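Local coordinates for methanol--corrinoid protein co-methyltransferase (PDB 2I2X) that transfers the methyl group of methanol to the cob(I)amide of its partner corrinoid protein, a zinc-dependent step that brings methanol into methanogenesis, at residues D128-R133 with M196-T201; E134-R139 with G167-F172; D308-E313 with Y335-M340. One frame throughout, in Å; residues are numbered along the deposited sequence.

Interaction 1 (D128-R133 with M196-T201)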
# COMPACT_ATOMS: atom_id res chain seq x y z
N ASP A 128 -8.89 4.44 24.67
CA ASP A 128 -9.36 5.34 25.73
C ASP A 128 -10.84 5.19 25.84
O ASP A 128 -11.60 5.86 25.15
CB ASP A 128 -8.98 6.81 25.51
CG ASP A 128 -9.01 7.62 26.83
OD1 ASP A 128 -9.73 7.19 27.76
OD2 ASP A 128 -8.34 8.68 26.92
N ILE A 129 -11.25 4.27 26.70
CA ILE A 129 -12.65 3.93 26.86
C ILE A 129 -13.41 4.84 27.86
O ILE A 129 -14.61 4.66 28.05
CB ILE A 129 -12.79 2.45 27.29
CG1 ILE A 129 -12.07 2.19 28.63
CG2 ILE A 129 -12.26 1.55 26.24
CD1 ILE A 129 -12.40 0.85 29.29
N ARG A 130 -12.73 5.81 28.46
CA ARG A 130 -13.32 6.68 29.49
C ARG A 130 -14.32 7.71 28.93
O ARG A 130 -14.14 8.92 29.06
CB ARG A 130 -12.23 7.39 30.30
CG ARG A 130 -11.22 6.45 30.98
CD ARG A 130 -10.01 7.20 31.51
NE ARG A 130 -9.34 7.98 30.47
CZ ARG A 130 -8.64 9.10 30.67
NH1 ARG A 130 -8.50 9.61 31.91
NH2 ARG A 130 -8.09 9.72 29.63
N GLU A 131 -15.37 7.20 28.29
CA GLU A 131 -16.39 8.02 27.62
C GLU A 131 -17.71 7.23 27.45
O GLU A 131 -17.68 6.01 27.31
CB GLU A 131 -15.85 8.49 26.27
CG GLU A 131 -16.84 9.25 25.45
CD GLU A 131 -16.21 9.99 24.30
OE1 GLU A 131 -15.60 9.32 23.43
OE2 GLU A 131 -16.37 11.23 24.24
N ASN A 132 -18.85 7.92 27.51
CA ASN A 132 -20.13 7.34 27.10
C ASN A 132 -20.70 8.17 26.00
O ASN A 132 -20.06 9.12 25.56
CB ASN A 132 -21.15 7.18 28.25
CG ASN A 132 -21.42 8.49 29.01
OD1 ASN A 132 -21.37 8.51 30.24
ND2 ASN A 132 -21.73 9.58 28.28
N ARG A 133 -21.91 7.83 25.57
CA ARG A 133 -22.61 8.52 24.49
C ARG A 133 -22.72 10.06 24.67
O ARG A 133 -22.54 10.80 23.71
CB ARG A 133 -23.97 7.86 24.27
CG ARG A 133 -25.05 8.72 23.60
CD ARG A 133 -25.94 7.82 22.76
NE ARG A 133 -27.30 8.29 22.49
CZ ARG A 133 -27.61 9.34 21.72
NH1 ARG A 133 -26.68 10.11 21.15
NH2 ARG A 133 -28.89 9.63 21.53
N MET A 196 -3.06 13.86 31.10
CA MET A 196 -1.90 13.08 30.75
C MET A 196 -1.15 12.67 32.01
O MET A 196 -0.71 11.53 32.12
CB MET A 196 -0.97 13.87 29.84
CG MET A 196 -1.41 13.99 28.42
SD MET A 196 -1.23 12.46 27.50
CE MET A 196 0.55 12.27 27.45
N GLU A 197 -1.00 13.59 32.96
CA GLU A 197 -0.31 13.23 34.19
C GLU A 197 -1.02 12.17 35.06
O GLU A 197 -0.36 11.34 35.65
CB GLU A 197 0.04 14.45 35.01
CG GLU A 197 0.83 14.08 36.26
CD GLU A 197 0.80 15.12 37.33
OE1 GLU A 197 1.65 15.02 38.24
OE2 GLU A 197 -0.06 16.05 37.26
N LEU A 198 -2.35 12.19 35.10
CA LEU A 198 -3.12 11.19 35.84
C LEU A 198 -2.82 9.82 35.27
O LEU A 198 -2.25 8.95 35.94
CB LEU A 198 -4.62 11.45 35.67
CG LEU A 198 -5.73 11.06 36.68
CD1 LEU A 198 -6.95 10.55 35.92
CD2 LEU A 198 -5.32 10.05 37.75
N ILE A 199 -3.17 9.64 34.01
CA ILE A 199 -3.10 8.32 33.39
C ILE A 199 -1.68 7.75 33.28
O ILE A 199 -1.47 6.56 33.54
CB ILE A 199 -3.84 8.32 32.05
CG1 ILE A 199 -3.17 9.29 31.07
CG2 ILE A 199 -5.30 8.71 32.27
CD1 ILE A 199 -3.75 9.25 29.70
N TRP A 200 -0.71 8.59 32.94
CA TRP A 200 0.65 8.07 32.74
C TRP A 200 1.38 7.67 34.03
O TRP A 200 2.26 6.83 34.02
CB TRP A 200 1.47 8.96 31.79
CG TRP A 200 1.00 8.70 30.36
CD1 TRP A 200 0.14 9.47 29.60
CD2 TRP A 200 1.29 7.53 29.57
NE1 TRP A 200 -0.10 8.86 28.39
CE2 TRP A 200 0.59 7.67 28.35
CE3 TRP A 200 2.10 6.40 29.77
CZ2 TRP A 200 0.68 6.71 27.32
CZ3 TRP A 200 2.19 5.44 28.73
CH2 TRP A 200 1.48 5.61 27.53
N THR A 201 0.96 8.26 35.16
CA THR A 201 1.46 7.86 36.44
C THR A 201 0.99 6.45 36.72
O THR A 201 1.77 5.58 37.09
CB THR A 201 0.94 8.82 37.51
OG1 THR A 201 1.48 10.12 37.24
CG2 THR A 201 1.34 8.34 38.94
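R130 meets I199 in a buried contact of guanidinium on aliphatic side chain, where the loop after strand 119-126 runs past helix 181-210. No hydrogen bond joins the two segments. Instead, the branch methyl CG2 of I199 lies over one face of the guanidinium, with R130 NH1 3.3 Å from I199 CG2. L198 adds a looser touch at the edge, its CD1 4.4 Å from R130 NH1.

The flat group is held in its orientation by D128, two residues earlier. R130 grips this carboxylate side-on: R130 NE lies 2.8 Å from D128 OD1, and R130 NH2 lies 2.9 Å from D128 OD2, the latter bond almost straight at 177° and using the syn lone pair. A bend at chi3 (-56°) folds the arginine back toward D128, and R130 itself is the centre of an inverse gamma turn. NH1 turns to D195 for a second salt bridge and to the carbonyl O of L138.

Arginine suits this place because its edge can serve several acceptors while its face accepts a methyl group. With carboxylates of D128 and D195 both at hand, the buried positive charge is probably well compensated, and the isoleucine can cover it without competing for its hydrogens.

Interaction 2 (E134-R139 with G167-F172)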
# COMPACT_ATOMS: atom_id res chain seq x y z
N GLU A 134 -22.98 10.54 25.88
CA GLU A 134 -23.11 11.99 26.08
C GLU A 134 -21.82 12.73 26.44
O GLU A 134 -21.59 13.81 25.91
CB GLU A 134 -24.27 12.38 27.03
CG GLU A 134 -24.71 11.34 28.09
CD GLU A 134 -25.55 10.18 27.51
OE1 GLU A 134 -25.36 9.02 27.98
OE2 GLU A 134 -26.38 10.41 26.59
N PHE A 135 -20.99 12.18 27.32
CA PHE A 135 -19.74 12.86 27.69
C PHE A 135 -18.55 12.02 28.10
O PHE A 135 -18.65 10.81 28.35
CB PHE A 135 -19.92 13.96 28.77
CG PHE A 135 -21.27 14.02 29.41
CD1 PHE A 135 -21.63 13.12 30.39
CD2 PHE A 135 -22.15 15.05 29.05
CE1 PHE A 135 -22.89 13.21 31.00
CE2 PHE A 135 -23.40 15.16 29.64
CZ PHE A 135 -23.77 14.24 30.62
N LEU A 136 -17.41 12.72 28.17
CA LEU A 136 -16.19 12.16 28.69
C LEU A 136 -16.45 11.80 30.13
O LEU A 136 -17.23 12.46 30.82
CB LEU A 136 -15.03 13.15 28.59
CG LEU A 136 -14.49 13.51 27.20
CD1 LEU A 136 -13.36 14.55 27.27
CD2 LEU A 136 -14.03 12.27 26.44
N GLN A 137 -15.78 10.75 30.58
CA GLN A 137 -15.84 10.27 31.94
C GLN A 137 -14.45 9.83 32.35
O GLN A 137 -14.20 8.66 32.67
CB GLN A 137 -16.83 9.13 32.02
CG GLN A 137 -18.27 9.60 31.88
CD GLN A 137 -19.24 8.60 32.44
OE1 GLN A 137 -19.88 8.86 33.48
NE2 GLN A 137 -19.35 7.42 31.79
N LEU A 138 -13.55 10.79 32.35
CA LEU A 138 -12.12 10.52 32.46
C LEU A 138 -11.73 9.95 33.80
O LEU A 138 -10.68 9.32 33.91
CB LEU A 138 -11.33 11.79 32.18
CG LEU A 138 -11.50 12.47 30.83
CD1 LEU A 138 -10.53 13.65 30.77
CD2 LEU A 138 -11.25 11.50 29.66
N ARG A 139 -12.56 10.17 34.81
CA ARG A 139 -12.31 9.67 36.17
C ARG A 139 -13.46 8.81 36.68
O ARG A 139 -13.49 8.44 37.84
CB ARG A 139 -12.02 10.84 37.11
CG ARG A 139 -10.85 11.68 36.59
CD ARG A 139 -10.60 12.98 37.33
NE ARG A 139 -9.47 13.63 36.70
CZ ARG A 139 -8.52 14.31 37.34
NH1 ARG A 139 -8.59 14.48 38.66
NH2 ARG A 139 -7.51 14.83 36.64
N GLY A 167 -8.00 13.47 26.81
CA GLY A 167 -8.03 14.71 27.61
C GLY A 167 -8.13 15.97 26.77
O GLY A 167 -7.29 16.22 25.90
N GLY A 168 -9.15 16.77 27.01
CA GLY A 168 -9.31 18.05 26.30
C GLY A 168 -9.97 17.94 24.93
O GLY A 168 -10.14 18.95 24.23
N LYS A 169 -10.35 16.73 24.53
CA LYS A 169 -10.95 16.49 23.23
C LYS A 169 -12.22 17.33 22.98
O LYS A 169 -12.40 17.91 21.90
CB LYS A 169 -11.22 14.98 23.08
CG LYS A 169 -12.01 14.54 21.88
CD LYS A 169 -11.93 13.02 21.71
CE LYS A 169 -13.07 12.28 22.38
NZ LYS A 169 -14.17 11.98 21.43
N GLU A 170 -13.10 17.40 23.98
CA GLU A 170 -14.40 18.07 23.84
C GLU A 170 -14.26 19.58 23.60
O GLU A 170 -14.97 20.15 22.77
CB GLU A 170 -15.32 17.75 25.05
CG GLU A 170 -15.08 18.53 26.39
CD GLU A 170 -13.70 18.28 27.05
OE1 GLU A 170 -12.65 18.63 26.45
OE2 GLU A 170 -13.66 17.77 28.19
N VAL A 171 -13.35 20.23 24.31
CA VAL A 171 -13.14 21.66 24.09
C VAL A 171 -12.35 21.93 22.81
O VAL A 171 -12.61 22.93 22.13
CB VAL A 171 -12.49 22.37 25.31
CG1 VAL A 171 -12.31 23.85 25.03
CG2 VAL A 171 -13.37 22.17 26.53
N PHE A 172 -11.41 21.05 22.47
CA PHE A 172 -10.70 21.12 21.19
C PHE A 172 -11.66 21.07 19.99
O PHE A 172 -11.54 21.88 19.06
CB PHE A 172 -9.63 20.01 21.04
CG PHE A 172 -9.14 19.85 19.62
CD1 PHE A 172 -8.08 20.62 19.15
CD2 PHE A 172 -9.81 19.01 18.73
CE1 PHE A 172 -7.66 20.54 17.86
CE2 PHE A 172 -9.41 18.93 17.41
CZ PHE A 172 -8.33 19.69 16.97
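L136 reaches from its loop to the first turn of helix 169-176 and touches both K169 and E170. Its CB already points at the helix, and chi1 of -69° sets CG beside the backbone N, from where the two methyls part to different partners. CD1 goes to the carboxylate of E170, with L136 CD1 3.4 Å from E170 OE2. CD2 meets the aliphatic part of the lysine, at 4.2 Å from K169 CE, and also packs on E131.

Both carboxylate oxygens of E170 are satisfied elsewhere, consistent with its lying against a methyl: E170 OE1 accepts from V171 N at 2.8 Å through its anti lone pair, and OE2 is hydrogen-bonded to Y459. Beyond CE, the bent chain of K169 carries on into the corrinoid pocket. Further along the loop, L138 CD1 rests 4.2 Å from G167 CA, directly on the backbone. G168, the N-cap, has a positive phi that favours glycine.

The leucines sit at the junction between the loop leading from strand 119-126 to helix 143-155 and the start of helix 169-176, just past strand 160-163, with Y459 from the C-terminal end of the chain also against both and L138 leaning on D195 of helix 181-210.

Interaction 3 (D308-E313 with Y335-M340). With K (potassium ion), chain S.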
# COMPACT_ATOMS: atom_id res chain seq x y z
N ASP A 308 12.90 6.60 15.31
CA ASP A 308 13.53 5.38 15.78
C ASP A 308 12.76 4.18 15.25
O ASP A 308 13.36 3.16 14.88
CB ASP A 308 13.64 5.36 17.30
CG ASP A 308 14.49 6.53 17.82
OD1 ASP A 308 15.73 6.36 17.95
OD2 ASP A 308 13.92 7.63 18.07
N CYS A 309 11.43 4.31 15.21
CA CYS A 309 10.58 3.30 14.56
C CYS A 309 9.74 3.97 13.49
O CYS A 309 9.50 5.18 13.55
CB CYS A 309 9.74 2.53 15.59
SG CYS A 309 10.75 2.04 17.03
N TRP A 310 9.31 3.20 12.51
CA TRP A 310 8.71 3.75 11.29
C TRP A 310 7.47 2.93 11.01
O TRP A 310 7.56 1.70 10.83
CB TRP A 310 9.71 3.66 10.17
CG TRP A 310 9.33 4.22 8.82
CD1 TRP A 310 9.45 3.58 7.61
CD2 TRP A 310 8.86 5.55 8.53
NE1 TRP A 310 9.06 4.41 6.59
CE2 TRP A 310 8.71 5.63 7.11
CE3 TRP A 310 8.56 6.67 9.31
CZ2 TRP A 310 8.25 6.79 6.46
CZ3 TRP A 310 8.11 7.83 8.66
CH2 TRP A 310 7.96 7.88 7.25
N SER A 311 6.33 3.62 11.02
CA SER A 311 5.03 2.99 10.96
C SER A 311 4.15 3.35 9.72
O SER A 311 4.34 4.40 9.11
CB SER A 311 4.30 3.35 12.25
OG SER A 311 2.90 3.16 12.14
N ASN A 312 3.19 2.47 9.40
CA ASN A 312 2.20 2.69 8.33
C ASN A 312 0.87 3.16 8.88
O ASN A 312 -0.12 3.24 8.13
CB ASN A 312 1.94 1.38 7.56
CG ASN A 312 1.23 0.36 8.44
OD1 ASN A 312 1.71 0.06 9.52
ND2 ASN A 312 0.07 -0.14 7.99
N GLU A 313 0.84 3.41 10.20
CA GLU A 313 -0.30 4.00 10.92
C GLU A 313 -1.44 3.01 11.07
O GLU A 313 -1.79 2.62 12.18
CB GLU A 313 -0.77 5.31 10.27
CG GLU A 313 -2.05 5.91 10.85
CD GLU A 313 -1.98 6.20 12.35
OE1 GLU A 313 -3.07 6.44 12.93
OE2 GLU A 313 -0.88 6.20 12.96
N TYR A 335 12.02 -1.87 4.29
CA TYR A 335 12.99 -1.41 3.33
C TYR A 335 13.38 0.04 3.62
O TYR A 335 14.55 0.41 3.50
CB TYR A 335 12.44 -1.57 1.91
CG TYR A 335 12.82 -2.86 1.21
CD1 TYR A 335 14.17 -3.21 1.03
CD2 TYR A 335 11.85 -3.70 0.69
CE1 TYR A 335 14.53 -4.38 0.36
CE2 TYR A 335 12.20 -4.88 0.02
CZ TYR A 335 13.55 -5.22 -0.13
OH TYR A 335 13.91 -6.37 -0.83
N ASP A 336 12.40 0.88 4.00
CA ASP A 336 12.68 2.26 4.40
C ASP A 336 13.67 2.21 5.54
O ASP A 336 14.61 3.00 5.56
CB ASP A 336 11.41 3.01 4.85
CG ASP A 336 10.48 3.35 3.70
OD1 ASP A 336 10.96 3.46 2.57
OD2 ASP A 336 9.26 3.49 3.93
N CYS A 337 13.47 1.28 6.47
CA CYS A 337 14.41 1.14 7.57
C CYS A 337 15.78 0.69 7.07
O CYS A 337 16.80 1.19 7.55
CB CYS A 337 13.88 0.24 8.69
SG CYS A 337 12.47 0.99 9.68
N ALA A 338 15.82 -0.21 6.09
CA ALA A 338 17.10 -0.74 5.64
C ALA A 338 18.01 0.37 5.05
O ALA A 338 19.24 0.37 5.26
CB ALA A 338 16.92 -1.93 4.67
N LEU A 339 17.40 1.33 4.37
CA LEU A 339 18.09 2.49 3.80
C LEU A 339 18.69 3.30 4.92
O LEU A 339 19.89 3.68 4.91
CB LEU A 339 17.10 3.35 2.99
CG LEU A 339 17.73 4.55 2.27
CD1 LEU A 339 18.72 4.07 1.18
CD2 LEU A 339 16.66 5.53 1.70
N MET A 340 17.86 3.56 5.92
CA MET A 340 18.32 4.35 7.04
C MET A 340 19.45 3.60 7.72
O MET A 340 20.48 4.20 7.99
CB MET A 340 17.17 4.68 8.00
CG MET A 340 16.30 5.88 7.53
SD MET A 340 14.98 6.28 8.70
CE MET A 340 13.81 4.94 8.44
K K S . -4.09 5.40 15.73
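W310 and D336 meet through a single strong hydrogen bond, W310 NE1 to D336 OD2, 2.8 Å long and nearly straight at 169°. The acceptor lies in the plane of the indole, at its edge, so the N-H is aimed directly at it. The carboxylate is turned steeply against the ring, their planes 64° apart, and OD2 is approached on its anti side from somewhat outside the carboxylate plane. D336 CB comes up obliquely to the same corner of the ring, 3.2 Å from W310 NE1, well off the indole plane, while OD2 stays in it. C337 completes this shell: its SG is 3.9 Å from W310 CB and approaches the five-membered ring obliquely, 5.4 Å from the centroid.

Tryptophan fits here because it spans the gap between strand and helix while bringing one N-H to a buried acid. Its CG stands anti to the backbone N (chi1 -177°), which carries the ring out toward helix 325-345. This is the beta-alpha packing of a TIM barrel: the next helix along the chain, reached through the short hairpin of strands 319-320 and 323-324, packs against strand 309-311.

Farther out, OD2 of D336 also bonds T290, and OD1 makes a salt bridge to K289 of the second subunit, so this acid also takes part in the dimer contact. The indole also touches M304, in a loop, and L333, on helix 325-345 itself. The strand is hydrogen-bonded between strands 40-43 and 285-287. Next along the chain, S311 OG accepts from E313 N at 2.8 Å, an ST turn that shapes the chain before E313. The side chain of that glutamate, bent at chi2, brings E313 OE1 to 3.2 Å from the potassium ion, which E86 and E164 also bind.

From the N terminus, the chain leaves strand 119-126 into the long loop that supplies the first segments of interactions 1 and 2. Interaction 2 closes first, when the chain has passed through helix 143-155 and strand 160-163 to reach helix 169-176; interaction 1 closes later on helix 181-210, so the shorter loop lies within the longer one. The two touch, R130 O lying 2.9 Å from Q137 N, and together fasten one loop to two successive helices near the corrinoid. Interaction 3 comes afterwards in series, tying strand 309-311 to helix 325-345 on the opposite side of the chain's centre, about 30 Å from interaction 1 between centres.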